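Long-range contact in sulfoquinovosidase (Escherichia coli, PDB 5AEE), which hydrolyses the glycosidic bond of sulfoquinovosyl diacylglycerides and simpler sulfoquinovosides, releasing sulfoquinovose for bacterial sulfoglycolysis: residues E449-M454 against Y464-W469. The protein carries 1 engineered substitution. Numbering follows the deposited sequence.
With NSQ (4-nitrophenyl alpha-D-6-sulfoquinovoside), chain E.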
# COMPACT_ATOMS: atom_id res chain seq x y z
N GLU A 449 -14.52 14.44 -4.99
CA GLU A 449 -14.09 15.82 -5.20
C GLU A 449 -12.76 16.15 -4.53
O GLU A 449 -11.93 16.86 -5.12
CB GLU A 449 -15.13 16.82 -4.75
CG GLU A 449 -16.46 16.67 -5.45
CD GLU A 449 -17.51 17.60 -4.81
OE1 GLU A 449 -17.17 18.75 -4.51
OE2 GLU A 449 -18.62 17.13 -4.55
N ILE A 450 -12.57 15.62 -3.32
CA ILE A 450 -11.36 15.73 -2.61
C ILE A 450 -10.64 14.40 -2.65
O ILE A 450 -11.23 13.35 -2.62
CB ILE A 450 -11.63 16.22 -1.17
CG1 ILE A 450 -12.06 17.69 -1.21
CG2 ILE A 450 -10.41 16.08 -0.26
CD1 ILE A 450 -12.29 18.26 0.19
N LEU A 451 -9.35 14.47 -2.79
CA LEU A 451 -8.56 13.26 -2.89
C LEU A 451 -7.50 13.23 -1.76
O LEU A 451 -6.58 14.05 -1.71
CB LEU A 451 -7.88 13.13 -4.26
CG LEU A 451 -7.06 11.80 -4.23
CD1 LEU A 451 -7.92 10.58 -4.35
CD2 LEU A 451 -5.82 11.85 -5.03
N PHE A 452 -7.55 12.20 -0.94
CA PHE A 452 -6.47 12.01 0.03
C PHE A 452 -5.73 10.76 -0.35
O PHE A 452 -6.29 9.88 -0.98
CB PHE A 452 -6.95 12.02 1.53
CG PHE A 452 -7.92 10.94 1.88
CD1 PHE A 452 -7.47 9.68 2.30
CD2 PHE A 452 -9.25 11.16 1.82
CE1 PHE A 452 -8.37 8.69 2.56
CE2 PHE A 452 -10.19 10.16 2.08
CZ PHE A 452 -9.74 8.91 2.45
N PHE A 453 -4.47 10.70 0.04
CA PHE A 453 -3.65 9.58 -0.34
C PHE A 453 -2.93 9.12 0.86
O PHE A 453 -2.55 9.91 1.68
CB PHE A 453 -2.72 9.90 -1.57
CG PHE A 453 -2.01 11.21 -1.51
CD1 PHE A 453 -2.66 12.38 -1.86
CD2 PHE A 453 -0.70 11.30 -1.13
CE1 PHE A 453 -1.97 13.58 -1.82
CE2 PHE A 453 -0.02 12.50 -1.07
CZ PHE A 453 -0.67 13.64 -1.43
N MET A 454 -2.71 7.81 0.95
CA MET A 454 -2.22 7.21 2.16
C MET A 454 -1.09 6.27 1.87
O MET A 454 -0.95 5.75 0.76
CB MET A 454 -3.35 6.31 2.82
CG MET A 454 -4.53 7.19 3.24
SD MET A 454 -5.76 6.26 4.19
CE MET A 454 -5.05 6.46 5.80
N TYR A 464 -11.88 2.51 2.23
CA TYR A 464 -11.75 3.82 2.84
C TYR A 464 -10.58 4.67 2.32
O TYR A 464 -10.60 5.89 2.49
CB TYR A 464 -11.65 3.65 4.35
CG TYR A 464 -12.90 3.02 4.89
CD1 TYR A 464 -14.11 3.62 4.66
CD2 TYR A 464 -12.88 1.84 5.61
CE1 TYR A 464 -15.28 3.05 5.11
CE2 TYR A 464 -14.06 1.28 6.06
CZ TYR A 464 -15.24 1.92 5.83
OH TYR A 464 -16.43 1.43 6.30
N SER A 465 -9.59 4.10 1.68
CA SER A 465 -8.45 4.95 1.13
C SER A 465 -8.68 5.27 -0.32
O SER A 465 -8.71 4.40 -1.17
CB SER A 465 -7.06 4.34 1.35
OG SER A 465 -6.06 5.16 0.73
N THR A 466 -8.92 6.56 -0.61
CA THR A 466 -9.16 6.94 -1.95
C THR A 466 -7.95 6.79 -2.88
O THR A 466 -8.10 6.73 -4.10
CB THR A 466 -9.67 8.42 -1.99
OG1 THR A 466 -8.89 9.25 -1.09
CG2 THR A 466 -11.06 8.52 -1.45
N MET A 467 -6.73 6.67 -2.34
CA MET A 467 -5.50 6.55 -3.16
C MET A 467 -4.39 6.11 -2.26
O MET A 467 -4.28 6.60 -1.11
CB MET A 467 -5.15 7.88 -3.77
CG MET A 467 -3.79 7.96 -4.42
SD MET A 467 -3.53 6.98 -5.93
CE MET A 467 -4.50 7.99 -7.09
N MET A 468 -3.64 5.12 -2.70
CA MET A 468 -2.40 4.78 -2.00
C MET A 468 -1.21 5.46 -2.70
O MET A 468 -1.22 5.62 -3.92
CB MET A 468 -2.16 3.28 -2.02
CG MET A 468 -3.32 2.51 -1.48
SD MET A 468 -3.97 2.95 0.12
CE MET A 468 -2.56 2.92 1.22
N TRP A 469 -0.19 5.86 -1.92
CA TRP A 469 1.09 6.17 -2.52
C TRP A 469 2.12 5.19 -1.95
O TRP A 469 1.93 4.67 -0.87
CB TRP A 469 1.49 7.63 -2.46
CG TRP A 469 2.41 8.06 -1.38
CD1 TRP A 469 3.78 8.17 -1.48
CD2 TRP A 469 2.07 8.43 -0.08
NE1 TRP A 469 4.29 8.56 -0.30
CE2 TRP A 469 3.29 8.75 0.59
CE3 TRP A 469 0.86 8.51 0.64
CZ2 TRP A 469 3.34 9.14 1.89
CZ3 TRP A 469 0.91 8.95 1.95
CH2 TRP A 469 2.14 9.23 2.58
O12 NSQ E . 7.13 13.04 9.00
S10 NSQ E . 7.23 14.27 8.17
O13 NSQ E . 6.58 15.49 8.68
O11 NSQ E . 8.64 14.45 7.82
C6 NSQ E . 6.38 14.00 6.69
C5 NSQ E . 6.88 12.85 5.83
O5 NSQ E . 6.38 11.66 6.51
C1 NSQ E . 6.49 10.44 5.83
C2 NSQ E . 5.92 10.54 4.40
O2 NSQ E . 6.06 9.26 3.84
C3 NSQ E . 6.62 11.65 3.66
O3 NSQ E . 6.16 11.79 2.33
C4 NSQ E . 6.42 12.98 4.37
O4 NSQ E . 7.19 14.00 3.66
O1 NSQ E . 7.89 10.17 5.82
C25 NSQ E . 8.44 9.75 6.96
C26 NSQ E . 7.98 8.56 7.54
C27 NSQ E . 8.51 8.18 8.75
C28 NSQ E . 9.52 8.94 9.33
N32 NSQ E . 10.00 8.54 10.59
O33 NSQ E . 10.61 9.39 11.30
O34 NSQ E . 9.64 7.41 11.08
C29 NSQ E . 9.93 10.13 8.73
C30 NSQ E . 9.39 10.54 7.53
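CB of Phe-453 lies 3.6 Å from CG of Met-467, and the edge of the Phe-453 ring turns toward the face of the Trp-469 indole in an offset edge-to-face pair, the planes at 83°. Leu-451 reaches Thr-466 through CD1, while CB of Met-454 touches the terminal methyl of Met-468. With CG held between its backbone N and carbonyl carbon (chi1 61°), Phe-452 lays one ring face beneath Thr-466, whose OG1 stands 3.3 Å above the ring centre. That hydroxyl donates to Phe-452 O at 2.7 Å, so ring and carbonyl of one residue both meet it. Replacing Phe-452 with alanine would probably uncover the Thr-466 hydroxyl on its ring side and open a gap beside Tyr-464 O, which now meets the ring edge. Met-454 then bridges the backbones, its N bonding Met-467 O at 2.9 Å and its O accepting from Trp-469 N at 2.8 Å. At the pocket end, Trp-469, which packs beside the nucleophile Asp-405, brings CZ2 to within 3.3 Å of O2 of the bound sulfoquinovoside. These parallel strands, 451-454 and 468-469, are consecutive in the family 31 TIM barrel; 401-404 and 501-505 flank them, and helix 422-443 packs on Phe-452 and Met-454.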